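Uncharacterized protein (Bifidobacterium adolescentis ATCC 15703, PDB 3CPG) probably binds pyridoxal 5'-phosphate and takes part in the homeostasis of that cofactor, as a member of the YggS/PROSC family with a TIM-barrel fold. Local coordinates at residues Lys10-Val16 against Thr58-Glu63; Leu164-Asn168 against Cys178-Ala183; Glu241-Thr247 against Gly257-Val263; Arg51-Lys57 against Val72-Asn78. All coordinates share one frame; numbering follows the deposited sequence.

Contact 1 of 4, residues Lys10-Val16 against Thr58-Glu63; sequences KNLANEV and TRDIGE
Glu-63 OE1 is gripped by two donors, Lys-10 NZ at 2.7 Å in a salt bridge and the backbone N of Asp-60 at 2.8 Å. The second of these is half of a capping box at the start of helix 61-69; the other half runs from Glu-63 N to Asp-60 OD1, with Asp-60 as N-cap. The lysine meets the carboxylate oxygen on its syn side and the amide on its anti side, from opposite faces of the plane, which holds the carboxylate against rotation. Lys-10 gets there with a fully stretched chain, CG anti to the backbone N (chi1 175°), and the same NZ also donates to Thr-58 O, in the carbonyl plane. The other oxygen of Glu-63 is paired with Arg-21, so this buried acid lies between two positive charges that would probably favour its ionised form.

Asp-60 is likewise shared. While OD1 caps the helix, OD2 takes a nearly straight bond (176°) from Asn-14 ND2; the acceptor OD2 lies in the plane of the Asn-14 amide, but ND2 approaches from above the carboxylate plane, the two flat groups being turned 75° apart. A water joins OD2 to Asn-11 O as well. The N-terminal segment, folded by an Asx turn and a type I turn at Asn-11, supplies acceptors to the first helical amides: Ile-61 N donates to Leu-12 O and Gly-62 N to Asn-14 O. Beside them Glu-15, whose carboxylate is bound by Arg-92 and Arg-93, lays its CG along Ile-61 CG2 at 3.7 Å.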
loop_
_atom_site.group_PDB
_atom_site.type_symbol
_atom_site.label_atom_id
_atom_site.label_comp_id
_atom_site.label_asym_id
_atom_site.label_seq_id
_atom_site.Cartn_x
_atom_site.Cartn_y
_atom_site.Cartn_z
ATOM N N LYS A 10 15.591 -16.794 8.357
ATOM C CA LYS A 10 14.837 -16.137 9.462
ATOM C C LYS A 10 13.410 -16.666 9.547
ATOM O O LYS A 10 12.714 -16.757 8.534
ATOM C CB LYS A 10 14.811 -14.621 9.242
ATOM C CG LYS A 10 13.965 -13.859 10.252
ATOM C CD LYS A 10 14.113 -12.361 10.064
ATOM C CE LYS A 10 13.259 -11.585 11.057
ATOM N NZ LYS A 10 13.502 -10.118 10.964
ATOM N N ASN A 11 12.976 -17.020 10.755
ATOM C CA ASN A 11 11.623 -17.529 10.955
ATOM C C ASN A 11 10.674 -16.345 11.083
ATOM O O ASN A 11 10.576 -15.728 12.143
ATOM C CB ASN A 11 11.540 -18.379 12.227
ATOM C CG ASN A 11 10.207 -19.095 12.359
ATOM O OD1 ASN A 11 9.204 -18.671 11.788
ATOM N ND2 ASN A 11 10.190 -20.181 13.124
ATOM N N LEU A 12 9.972 -16.033 10.001
ATOM C CA LEU A 12 9.046 -14.911 9.995
ATOM C C LEU A 12 7.819 -15.116 10.879
ATOM O O LEU A 12 7.089 -14.167 11.159
ATOM C CB LEU A 12 8.609 -14.618 8.559
ATOM C CG LEU A 12 9.766 -14.290 7.613
ATOM C CD1 LEU A 12 9.244 -14.158 6.188
ATOM C CD2 LEU A 12 10.440 -13.003 8.059
ATOM N N ALA A 13 7.597 -16.351 11.317
ATOM C CA ALA A 13 6.458 -16.661 12.172
ATOM C C ALA A 13 6.775 -16.404 13.642
ATOM O O ALA A 13 5.907 -16.542 14.502
ATOM C CB ALA A 13 6.038 -18.116 11.972
ATOM N N ASN A 14 8.021 -16.037 13.933
ATOM C CA ASN A 14 8.407 -15.754 15.310
ATOM C C ASN A 14 7.523 -14.636 15.840
ATOM O O ASN A 14 7.350 -13.612 15.180
ATOM C CB ASN A 14 9.870 -15.328 15.389
ATOM C CG ASN A 14 10.258 -14.887 16.783
ATOM O OD1 ASN A 14 10.079 -15.631 17.749
ATOM N ND2 ASN A 14 10.784 -13.671 16.898
ATOM N N GLU A 15 6.985 -14.824 17.042
ATOM C CA GLU A 15 6.079 -13.853 17.639
ATOM C C GLU A 15 6.621 -13.029 18.802
ATOM O O GLU A 15 5.938 -12.129 19.292
ATOM C CB GLU A 15 4.809 -14.567 18.101
ATOM C CG GLU A 15 4.024 -15.222 16.971
ATOM C CD GLU A 15 2.558 -15.374 17.316
ATOM O OE1 GLU A 15 2.015 -14.465 17.981
ATOM O OE2 GLU A 15 1.949 -16.385 16.908
ATOM N N VAL A 16 7.839 -13.326 19.236
ATOM C CA VAL A 16 8.421 -12.621 20.368
ATOM C C VAL A 16 9.781 -11.996 20.083
ATOM O O VAL A 16 10.679 -12.660 19.572
ATOM C CB VAL A 16 8.571 -13.581 21.568
ATOM C CG1 VAL A 16 9.280 -12.884 22.717
ATOM C CG2 VAL A 16 7.203 -14.082 21.999
ATOM N N THR A 58 10.335 -9.059 5.241
ATOM C CA THR A 58 11.447 -9.625 6.020
ATOM C C THR A 58 11.336 -9.462 7.537
ATOM O O THR A 58 12.245 -9.849 8.274
ATOM C CB THR A 58 12.826 -9.058 5.574
ATOM O OG1 THR A 58 13.027 -7.758 6.136
ATOM C CG2 THR A 58 12.900 -8.963 4.056
ATOM N N ARG A 59 10.230 -8.899 8.011
ATOM C CA ARG A 59 10.056 -8.718 9.450
ATOM C C ARG A 59 9.171 -9.841 9.979
ATOM O O ARG A 59 8.280 -10.310 9.273
ATOM C CB ARG A 59 9.406 -7.364 9.744
ATOM C CG ARG A 59 10.019 -6.199 8.983
ATOM C CD ARG A 59 11.523 -6.064 9.222
ATOM N NE ARG A 59 12.074 -5.013 8.367
ATOM C CZ ARG A 59 13.327 -4.567 8.417
ATOM N NH1 ARG A 59 14.191 -5.072 9.290
ATOM N NH2 ARG A 59 13.716 -3.612 7.581
ATOM N N ASP A 60 9.413 -10.284 11.211
ATOM C CA ASP A 60 8.585 -11.352 11.762
ATOM C C ASP A 60 7.354 -10.811 12.481
ATOM O O ASP A 60 7.198 -9.602 12.642
ATOM C CB ASP A 60 9.388 -12.271 12.701
ATOM C CG ASP A 60 9.944 -11.554 13.915
ATOM O OD1 ASP A 60 9.288 -10.629 14.433
ATOM O OD2 ASP A 60 11.040 -11.948 14.370
ATOM N N ILE A 61 6.478 -11.718 12.896
ATOM C CA ILE A 61 5.242 -11.348 13.579
ATOM C C ILE A 61 5.476 -10.482 14.813
ATOM O O ILE A 61 4.739 -9.524 15.058
ATOM C CB ILE A 61 4.442 -12.617 13.965
ATOM C CG1 ILE A 61 3.970 -13.317 12.690
ATOM C CG2 ILE A 61 3.253 -12.257 14.847
ATOM C CD1 ILE A 61 3.138 -14.573 12.925
ATOM N N GLY A 62 6.495 -10.815 15.593
ATOM C CA GLY A 62 6.777 -10.029 16.780
ATOM C C GLY A 62 7.108 -8.591 16.424
ATOM O O GLY A 62 6.632 -7.653 17.067
ATOM N N GLU A 63 7.931 -8.419 15.394
ATOM C CA GLU A 63 8.333 -7.092 14.940
ATOM C C GLU A 63 7.140 -6.295 14.419
ATOM O O GLU A 63 6.954 -5.125 14.754
ATOM C CB GLU A 63 9.374 -7.214 13.822
ATOM C CG GLU A 63 10.732 -7.711 14.290
ATOM C CD GLU A 63 11.714 -7.884 13.143
ATOM O OE1 GLU A 63 11.544 -8.830 12.346
ATOM O OE2 GLU A 63 12.653 -7.067 13.036
HETATM O O HOH W 1 12.492 -14.207 13.493
#

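Contact 2 of 4, residues Leu164-Asn168 against Cys178-Ala183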
loop_
_atom_site.group_PDB
_atom_site.type_symbol
_atom_site.label_atom_id
_atom_site.label_comp_id
_atom_site.label_asym_id
_atom_site.label_seq_id
_atom_site.Cartn_x
_atom_site.Cartn_y
_atom_site.Cartn_z
ATOM N N LEU A 164 -5.003 -1.100 -6.521
ATOM C CA LEU A 164 -4.482 0.221 -6.835
ATOM C C LEU A 164 -3.763 0.006 -8.156
ATOM O O LEU A 164 -3.122 -1.029 -8.354
ATOM C CB LEU A 164 -3.475 0.720 -5.789
ATOM C CG LEU A 164 -3.931 0.917 -4.341
ATOM C CD1 LEU A 164 -2.874 1.726 -3.588
ATOM C CD2 LEU A 164 -5.267 1.647 -4.297
ATOM N N LEU A 165 -3.900 0.954 -9.073
ATOM C CA LEU A 165 -3.214 0.852 -10.353
ATOM C C LEU A 165 -1.810 1.383 -10.118
ATOM O O LEU A 165 -1.624 2.541 -9.731
ATOM C CB LEU A 165 -3.923 1.691 -11.422
ATOM C CG LEU A 165 -3.161 1.894 -12.739
ATOM C CD1 LEU A 165 -2.829 0.544 -13.377
ATOM C CD2 LEU A 165 -4.007 2.744 -13.678
ATOM N N GLU A 166 -0.825 0.518 -10.328
ATOM C CA GLU A 166 0.575 0.868 -10.135
ATOM C C GLU A 166 1.089 1.515 -11.408
ATOM O O GLU A 166 1.059 0.898 -12.472
ATOM C CB GLU A 166 1.380 -0.396 -9.840
ATOM C CG GLU A 166 2.852 -0.170 -9.571
ATOM C CD GLU A 166 3.603 -1.481 -9.458
ATOM O OE1 GLU A 166 3.747 -2.175 -10.486
ATOM O OE2 GLU A 166 4.035 -1.821 -8.343
ATOM N N VAL A 167 1.568 2.748 -11.293
ATOM C CA VAL A 167 2.072 3.476 -12.446
ATOM C C VAL A 167 3.577 3.686 -12.348
ATOM O O VAL A 167 4.107 3.960 -11.272
ATOM C CB VAL A 167 1.393 4.861 -12.568
ATOM C CG1 VAL A 167 1.882 5.574 -13.822
ATOM C CG2 VAL A 167 -0.116 4.698 -12.603
ATOM N N ASN A 168 4.257 3.556 -13.482
ATOM C CA ASN A 168 5.702 3.743 -13.532
ATOM C C ASN A 168 5.974 5.236 -13.681
ATOM O O ASN A 168 5.704 5.816 -14.732
ATOM C CB ASN A 168 6.286 2.985 -14.729
ATOM C CG ASN A 168 7.794 3.151 -14.855
ATOM O OD1 ASN A 168 8.420 3.900 -14.104
ATOM N ND2 ASN A 168 8.381 2.452 -15.819
ATOM N N CYS A 178 2.562 0.634 -14.902
ATOM C CA CYS A 178 2.091 0.855 -16.267
ATOM C C CYS A 178 2.675 2.122 -16.895
ATOM O O CYS A 178 3.209 2.994 -16.202
ATOM C CB CYS A 178 0.560 0.938 -16.299
ATOM S SG CYS A 178 -0.136 2.486 -15.663
ATOM N N ASP A 179 2.581 2.207 -18.218
ATOM C CA ASP A 179 3.061 3.373 -18.955
ATOM C C ASP A 179 2.254 4.541 -18.406
ATOM O O ASP A 179 1.024 4.495 -18.396
ATOM C CB ASP A 179 2.770 3.204 -20.451
ATOM C CG ASP A 179 3.293 4.362 -21.287
ATOM O OD1 ASP A 179 3.014 5.530 -20.947
ATOM O OD2 ASP A 179 3.977 4.096 -22.297
ATOM N N PRO A 180 2.927 5.601 -17.935
ATOM C CA PRO A 180 2.193 6.747 -17.392
ATOM C C PRO A 180 1.124 7.350 -18.305
ATOM O O PRO A 180 0.074 7.773 -17.827
ATOM C CB PRO A 180 3.310 7.739 -17.025
ATOM C CG PRO A 180 4.457 7.328 -17.906
ATOM C CD PRO A 180 4.380 5.829 -17.864
ATOM N N ALA A 181 1.374 7.371 -19.612
ATOM C CA ALA A 181 0.411 7.941 -20.552
ATOM C C ALA A 181 -0.846 7.088 -20.705
ATOM O O ALA A 181 -1.914 7.602 -21.042
ATOM C CB ALA A 181 1.072 8.154 -21.919
ATOM N N HIS A 182 -0.723 5.789 -20.449
ATOM C CA HIS A 182 -1.858 4.881 -20.571
ATOM C C HIS A 182 -2.630 4.640 -19.272
ATOM O O HIS A 182 -3.630 3.929 -19.277
ATOM C CB HIS A 182 -1.393 3.530 -21.133
ATOM C CG HIS A 182 -0.886 3.600 -22.541
ATOM N ND1 HIS A 182 0.261 4.279 -22.888
ATOM C CD2 HIS A 182 -1.373 3.075 -23.691
ATOM C CE1 HIS A 182 0.460 4.171 -24.189
ATOM N NE2 HIS A 182 -0.518 3.444 -24.701
ATOM N N ALA A 183 -2.180 5.239 -18.171
ATOM C CA ALA A 183 -2.829 5.049 -16.871
ATOM C C ALA A 183 -4.340 5.270 -16.838
ATOM O O ALA A 183 -5.070 4.460 -16.274
ATOM C CB ALA A 183 -2.167 5.936 -15.820
#
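Cys-178 and Val-167 form a single backbone bridge, held by two nearly straight bonds on the flanks of the valine: Cys-178 N donates to Glu-166 O at 2.9 Å, and Asn-168 N donates to Cys-178 O at 3.0 Å. The valine divides its branches between different partners. CG2 touches Cys-178 SG at 3.8 Å and Ala-183 CB at 4.0 Å, whereas CG1, anti to the backbone N (chi1 -177°), lies over Pro-180 CA and near the carbonyl of Cys-178. Leu-165 joins the same apolar cluster, its CD1 at 4.0 Å from Cys-178 SG and its CD2 against the carbonyl oxygen of Ala-183. At the far end the proline ring sets CD against Asn-168 O, 3.4 Å away.

A second shell fixes these groups. The side chains of Cys-178 and Leu-165 also pack on Ile-186 of helix 183-191, and an Asx turn at Asp-179, with OD1 accepting from Ala-181 N, bends the chain toward that helix. The amide of Asn-168 is held at both ends, by Ser-170 and by the backbone of Glu-172, while Val-167 O accepts from Thr-203. The whole is a strand-to-helix connection of the alanine-racemase-type TIM barrel, in which the loop after strand 161-166 folds back on the strand's end before the next helix begins.

Contact 3 of 4, residues Glu241-Thr247 against Gly257-Val263; sequences ELSMGMT and GSTIVRV. With ACT (acetate ion), chain B.
Two parallel segments of the TIM barrel, strands 241-243 and 260-263, run 23° apart with a single backbone bridge between Ser-243 and Ile-260, and are joined by Met-244 N to Ile-260 O and Arg-262 N to Gly-245 O. Leu-242 O receives both Thr-259 N and Ile-260 N, the first in the carbonyl plane and the second from above it.

Thr-259 OG1 works in two directions: it donates to Glu-241 OE1 at 2.6 Å, nearly along the carboxylate's C-O axis, and accepts from Leu-242 N at 2.9 Å. Its position between the backbone N and the carbonyl carbon (chi1 66°) brings it to both. The other oxygen of Glu-241 pairs with Arg-51. Ser-258 OG donates to Met-244 O at 2.7 Å, and the selenomethionine's CG packs on the serine CB.

Arg-262 bends at chi3 to bring NH1 to Ser-243 OG at 3.1 Å, with the oxygen near the guanidinium plane; a weak bond reaches Ser-243 O. Its NH2 donates to Thr-203 O and lies 3.8 Å from Met-246 SE, while Glu-139 holds the serine hydroxyl from elsewhere. A leucine in its place would probably leave Ser-243 OG and Thr-203 O without this buried donor and remove one of the groups packed against Met-246 SE.

Beyond the strands an acetate, probably from the crystallisation liquor, has OXT 2.7 Å from Thr-247 OG1 and also takes Thr-247 N.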
loop_
_atom_site.group_PDB
_atom_site.type_symbol
_atom_site.label_atom_id
_atom_site.label_comp_id
_atom_site.label_asym_id
_atom_site.label_seq_id
_atom_site.Cartn_x
_atom_site.Cartn_y
_atom_site.Cartn_z
ATOM N N GLU A 241 -7.132 6.950 -3.503
ATOM C CA GLU A 241 -5.834 6.884 -2.848
ATOM C C GLU A 241 -4.639 7.148 -3.751
ATOM O O GLU A 241 -4.673 6.903 -4.960
ATOM C CB GLU A 241 -5.636 5.515 -2.189
ATOM C CG GLU A 241 -6.770 5.067 -1.285
ATOM C CD GLU A 241 -6.698 5.647 0.118
ATOM O OE1 GLU A 241 -5.853 6.530 0.378
ATOM O OE2 GLU A 241 -7.504 5.205 0.967
ATOM N N LEU A 242 -3.584 7.664 -3.133
ATOM C CA LEU A 242 -2.319 7.903 -3.807
ATOM C C LEU A 242 -1.291 7.288 -2.873
ATOM O O LEU A 242 -0.922 7.880 -1.859
ATOM C CB LEU A 242 -2.047 9.397 -3.985
ATOM C CG LEU A 242 -2.873 10.083 -5.077
ATOM C CD1 LEU A 242 -2.585 11.581 -5.070
ATOM C CD2 LEU A 242 -2.537 9.475 -6.428
ATOM N N SER A 243 -0.867 6.073 -3.199
ATOM C CA SER A 243 0.117 5.368 -2.387
ATOM C C SER A 243 1.474 5.715 -2.968
ATOM O O SER A 243 1.882 5.163 -3.988
ATOM C CB SER A 243 -0.120 3.859 -2.460
ATOM O OG SER A 243 0.813 3.150 -1.662
HETATM N N MSE A 244 2.158 6.653 -2.325
HETATM C CA MSE A 244 3.464 7.093 -2.792
HETATM C C MSE A 244 4.256 7.738 -1.667
HETATM O O MSE A 244 3.689 8.392 -0.789
HETATM C CB MSE A 244 3.295 8.079 -3.957
HETATM C CG MSE A 244 2.420 9.300 -3.646
HETATM SE SE MSE A 244 1.968 10.288 -5.248
HETATM C CE MSE A 244 1.592 11.979 -4.485
ATOM N N GLY A 245 5.570 7.549 -1.707
ATOM C CA GLY A 245 6.434 8.097 -0.682
ATOM C C GLY A 245 6.867 6.989 0.258
ATOM O O GLY A 245 6.047 6.194 0.714
HETATM N N MSE A 246 8.162 6.924 0.533
HETATM C CA MSE A 246 8.706 5.917 1.429
HETATM C C MSE A 246 9.669 6.622 2.371
HETATM O O MSE A 246 9.607 7.845 2.510
HETATM C CB MSE A 246 9.405 4.826 0.621
HETATM C CG MSE A 246 8.459 4.162 -0.367
HETATM SE SE MSE A 246 9.145 2.573 -1.236
HETATM C CE MSE A 246 10.406 3.462 -2.355
ATOM N N THR A 247 10.556 5.871 3.015
ATOM C CA THR A 247 11.491 6.469 3.967
ATOM C C THR A 247 12.299 7.659 3.453
ATOM O O THR A 247 12.420 8.673 4.140
ATOM C CB THR A 247 12.486 5.416 4.513
ATOM O OG1 THR A 247 11.774 4.428 5.266
ATOM C CG2 THR A 247 13.525 6.078 5.422
ATOM N N GLY A 257 0.510 15.470 -2.325
ATOM C CA GLY A 257 -0.797 14.846 -2.161
ATOM C C GLY A 257 -0.936 13.389 -1.749
ATOM O O GLY A 257 -2.046 12.856 -1.755
ATOM N N SER A 258 0.160 12.737 -1.383
ATOM C CA SER A 258 0.083 11.337 -0.977
ATOM C C SER A 258 -0.951 11.108 0.122
ATOM O O SER A 258 -1.098 11.937 1.019
ATOM C CB SER A 258 1.447 10.860 -0.481
ATOM O OG SER A 258 1.350 9.549 0.050
ATOM N N THR A 259 -1.672 9.990 0.048
ATOM C CA THR A 259 -2.657 9.664 1.077
ATOM C C THR A 259 -2.204 8.419 1.823
ATOM O O THR A 259 -2.757 8.073 2.864
ATOM C CB THR A 259 -4.057 9.409 0.494
ATOM O OG1 THR A 259 -4.039 8.224 -0.312
ATOM C CG2 THR A 259 -4.503 10.603 -0.338
ATOM N N ILE A 260 -1.198 7.748 1.272
ATOM C CA ILE A 260 -0.625 6.555 1.885
ATOM C C ILE A 260 0.873 6.535 1.622
ATOM O O ILE A 260 1.303 6.564 0.473
ATOM C CB ILE A 260 -1.190 5.237 1.299
ATOM C CG1 ILE A 260 -2.686 5.119 1.574
ATOM C CG2 ILE A 260 -0.447 4.043 1.920
ATOM C CD1 ILE A 260 -3.306 3.870 0.967
ATOM N N VAL A 261 1.666 6.516 2.687
ATOM C CA VAL A 261 3.109 6.438 2.530
ATOM C C VAL A 261 3.476 5.033 2.985
ATOM O O VAL A 261 2.905 4.530 3.949
ATOM C CB VAL A 261 3.858 7.493 3.381
ATOM C CG1 VAL A 261 3.563 8.888 2.838
ATOM C CG2 VAL A 261 3.458 7.384 4.847
ATOM N N ARG A 262 4.397 4.398 2.263
ATOM C CA ARG A 262 4.837 3.037 2.567
ATOM C C ARG A 262 6.230 3.108 3.180
ATOM O O ARG A 262 7.207 3.372 2.488
ATOM C CB ARG A 262 4.865 2.201 1.283
ATOM C CG ARG A 262 3.555 2.219 0.507
ATOM C CD ARG A 262 3.596 1.238 -0.656
ATOM N NE ARG A 262 4.722 1.497 -1.551
ATOM C CZ ARG A 262 4.762 2.471 -2.455
ATOM N NH1 ARG A 262 3.732 3.293 -2.603
ATOM N NH2 ARG A 262 5.842 2.629 -3.209
ATOM N N VAL A 263 6.316 2.851 4.482
ATOM C CA VAL A 263 7.584 2.960 5.189
ATOM C C VAL A 263 8.118 1.659 5.780
ATOM O O VAL A 263 7.418 0.951 6.507
ATOM C CB VAL A 263 7.462 4.008 6.321
ATOM C CG1 VAL A 263 8.821 4.267 6.950
ATOM C CG2 VAL A 263 6.870 5.301 5.764
HETATM C C ACT B . 11.694 2.115 2.918
HETATM O O ACT B . 11.955 1.047 3.442
HETATM O OXT ACT B . 10.806 2.818 3.372
HETATM C CH3 ACT B . 12.471 2.566 1.705
HETATM O O HOH W 2 -5.426 6.914 3.163
HETATM O O HOH W 3 6.651 5.930 -3.747
#

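Contact 4 of 4, residues Arg51-Lys57 against Val72-Asn78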
loop_
_atom_site.group_PDB
_atom_site.type_symbol
_atom_site.label_atom_id
_atom_site.label_comp_id
_atom_site.label_asym_id
_atom_site.label_seq_id
_atom_site.Cartn_x
_atom_site.Cartn_y
_atom_site.Cartn_z
ATOM N N ARG A 51 -2.079 8.405 5.610
ATOM C CA ARG A 51 -2.063 7.200 6.427
ATOM C C ARG A 51 -0.717 6.511 6.284
ATOM O O ARG A 51 -0.107 6.516 5.209
ATOM C CB ARG A 51 -3.180 6.231 6.021
ATOM C CG ARG A 51 -4.564 6.647 6.487
ATOM C CD ARG A 51 -5.546 5.486 6.423
ATOM N NE ARG A 51 -5.824 5.072 5.053
ATOM C CZ ARG A 51 -6.516 3.986 4.725
ATOM N NH1 ARG A 51 -7.003 3.193 5.673
ATOM N NH2 ARG A 51 -6.728 3.693 3.448
ATOM N N LEU A 52 -0.250 5.928 7.382
ATOM C CA LEU A 52 1.023 5.231 7.390
ATOM C C LEU A 52 0.847 3.738 7.172
ATOM O O LEU A 52 0.105 3.078 7.906
ATOM C CB LEU A 52 1.741 5.456 8.724
ATOM C CG LEU A 52 2.949 4.566 9.034
ATOM C CD1 LEU A 52 4.072 4.792 8.018
ATOM C CD2 LEU A 52 3.435 4.875 10.445
ATOM N N LEU A 53 1.517 3.218 6.148
ATOM C CA LEU A 53 1.498 1.791 5.861
ATOM C C LEU A 53 2.900 1.314 6.177
ATOM O O LEU A 53 3.876 1.839 5.639
ATOM C CB LEU A 53 1.189 1.506 4.383
ATOM C CG LEU A 53 1.346 0.049 3.892
ATOM C CD1 LEU A 53 0.624 -0.110 2.581
ATOM C CD2 LEU A 53 2.801 -0.324 3.686
ATOM N N ALA A 54 3.016 0.337 7.065
ATOM C CA ALA A 54 4.330 -0.179 7.393
ATOM C C ALA A 54 4.655 -1.280 6.389
ATOM O O ALA A 54 3.866 -2.204 6.209
ATOM C CB ALA A 54 4.343 -0.736 8.816
ATOM N N ALA A 55 5.793 -1.151 5.713
ATOM C CA ALA A 55 6.233 -2.154 4.747
ATOM C C ALA A 55 6.892 -3.198 5.634
ATOM O O ALA A 55 7.970 -2.966 6.177
ATOM C CB ALA A 55 7.247 -1.552 3.777
ATOM N N THR A 56 6.243 -4.349 5.767
ATOM C CA THR A 56 6.726 -5.391 6.663
ATOM C C THR A 56 7.575 -6.521 6.090
ATOM O O THR A 56 7.817 -7.521 6.771
ATOM C CB THR A 56 5.533 -5.998 7.427
ATOM O OG1 THR A 56 4.513 -6.394 6.496
ATOM C CG2 THR A 56 4.946 -4.965 8.386
ATOM N N LYS A 57 8.053 -6.364 4.860
ATOM C CA LYS A 57 8.866 -7.410 4.254
ATOM C C LYS A 57 10.070 -7.758 5.127
ATOM O O LYS A 57 10.722 -6.870 5.684
ATOM C CB LYS A 57 9.345 -6.971 2.867
ATOM C CG LYS A 57 10.183 -5.701 2.870
ATOM C CD LYS A 57 10.736 -5.415 1.479
ATOM C CE LYS A 57 11.593 -4.159 1.471
ATOM N NZ LYS A 57 12.209 -3.909 0.135
ATOM N N VAL A 72 0.837 1.868 14.251
ATOM C CA VAL A 72 0.601 1.504 12.854
ATOM C C VAL A 72 -0.773 0.862 12.693
ATOM O O VAL A 72 -1.148 -0.012 13.470
ATOM C CB VAL A 72 1.679 0.528 12.345
ATOM C CG1 VAL A 72 1.276 -0.024 10.988
ATOM C CG2 VAL A 72 3.016 1.252 12.245
ATOM N N ARG A 73 -1.520 1.298 11.682
ATOM C CA ARG A 73 -2.858 0.769 11.445
ATOM C C ARG A 73 -3.051 0.262 10.018
ATOM O O ARG A 73 -4.173 0.154 9.536
ATOM C CB ARG A 73 -3.900 1.840 11.767
ATOM C CG ARG A 73 -3.924 2.232 13.236
ATOM C CD ARG A 73 -4.494 1.104 14.097
ATOM N NE ARG A 73 -4.508 1.440 15.521
ATOM C CZ ARG A 73 -3.479 1.261 16.342
ATOM N NH1 ARG A 73 -2.346 0.744 15.885
ATOM N NH2 ARG A 73 -3.581 1.595 17.622
HETATM N N MSE A 74 -1.946 -0.034 9.349
HETATM C CA MSE A 74 -1.992 -0.566 7.997
HETATM C C MSE A 74 -0.647 -1.199 7.673
HETATM O O MSE A 74 0.397 -0.635 7.990
HETATM C CB MSE A 74 -2.308 0.547 6.997
HETATM C CG MSE A 74 -2.284 0.071 5.541
HETATM SE SE MSE A 74 -3.193 1.223 4.240
HETATM C CE MSE A 74 -2.881 2.852 5.084
ATOM N N ILE A 75 -0.660 -2.383 7.069
ATOM C CA ILE A 75 0.596 -3.029 6.713
ATOM C C ILE A 75 0.560 -3.511 5.275
ATOM O O ILE A 75 -0.510 -3.735 4.707
ATOM C CB ILE A 75 0.924 -4.250 7.619
ATOM C CG1 ILE A 75 -0.094 -5.367 7.386
ATOM C CG2 ILE A 75 0.956 -3.821 9.087
ATOM C CD1 ILE A 75 0.200 -6.638 8.169
ATOM N N GLY A 76 1.742 -3.676 4.699
ATOM C CA GLY A 76 1.848 -4.143 3.334
ATOM C C GLY A 76 3.058 -5.040 3.187
ATOM O O GLY A 76 4.162 -4.674 3.588
ATOM N N GLU A 77 2.839 -6.226 2.630
ATOM C CA GLU A 77 3.911 -7.187 2.407
ATOM C C GLU A 77 4.292 -7.140 0.935
ATOM O O GLU A 77 3.459 -6.823 0.085
ATOM C CB GLU A 77 3.448 -8.606 2.750
ATOM C CG GLU A 77 3.340 -8.926 4.237
ATOM C CD GLU A 77 4.692 -9.044 4.936
ATOM O OE1 GLU A 77 5.701 -9.342 4.263
ATOM O OE2 GLU A 77 4.743 -8.859 6.171
ATOM N N ASN A 78 5.547 -7.465 0.640
ATOM C CA ASN A 78 6.024 -7.469 -0.739
ATOM C C ASN A 78 5.807 -8.803 -1.438
ATOM O O ASN A 78 5.361 -8.847 -2.587
ATOM C CB ASN A 78 7.515 -7.129 -0.786
ATOM C CG ASN A 78 7.770 -5.658 -1.016
ATOM O OD1 ASN A 78 8.292 -5.260 -2.061
ATOM N ND2 ASN A 78 7.397 -4.837 -0.045
HETATM O O HOH W 4 -5.773 2.342 8.692
HETATM O O HOH W 5 -1.265 3.474 10.158
HETATM O O HOH W 6 6.774 -4.839 2.568
#
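Ala-54 and Ala-55 pair with Ile-75 and Gly-76 in parallel register, bonded through Ala-54 N to Met-74 O, Gly-76 N to Ala-54 O, and Thr-56 N to Gly-76 O. Waters extend the pairing at both ends: one bridges Leu-52 O and Arg-73 N, and another gathers Lys-57 N, Gly-76 O and Asn-78 ND2.

Among the side-chain polar contacts, Thr-56 OG1 donates to Glu-77 OE2, the two side chains crossing at about a right angle; the 2.5 Å between these oxygens is unusually short and its exact value doubtful. Glu-77 folds back at chi2 (-71°) to bring its carboxylate beside the threonine, and Lys-86 forms a salt bridge to the same oxygen. A glutamine here would probably take from Lys-86 the negative charge that Glu-77 gives it.

Arg-51 meets Met-74, a selenomethionine, through its flat group: CE sits over one face of the guanidinium, toward its rim and 3.5 Å from Arg-51 CB, while NH2 of that arginine is paired with Glu-241.

Apolar contacts lie on both sides of the strands. The CG of Met-74 meets Leu-53 CB at 3.9 Å. Val-72 sends CG1 to Ala-54 CB at 3.8 Å and CG2 to Leu-52 CD2 at 4.1 Å. Leu-53 CD2 lies 3.7 Å from Gly-76 N, where a side chain on the glycine would be tight.

Closed by helix 61-69, this is a right-handed beta-alpha-beta unit of the TIM barrel, and its first strand leads into Lys-57, the predicted attachment point of pyridoxal phosphate, not attached here.

Overall arrangement
Contacts 2, 3 and 4 are buried, with 3 and 4 nearest the centre of the chain; contact 1 is only partly buried. Strands 260-263 and 51-55 are sheet neighbours, joined by Val-263 O to Ala-55 N and Thr-259 O to Arg-51 N. Contact 2 reaches the same sheet and touches contact 3 where Leu-164 packs on Ser-243. Contact 1, across the chain's centre from contact 2, adjoins contact 4 through the sequence from Lys-57 to Thr-58. Chemistry follows place: charges and caps dominate contact 1 and an apolar cluster contact 2, while contact 4 is a regular parallel pair and contact 3 an irregular one, with side-chain hydroxyls and Arg-262 bonding to the backbone.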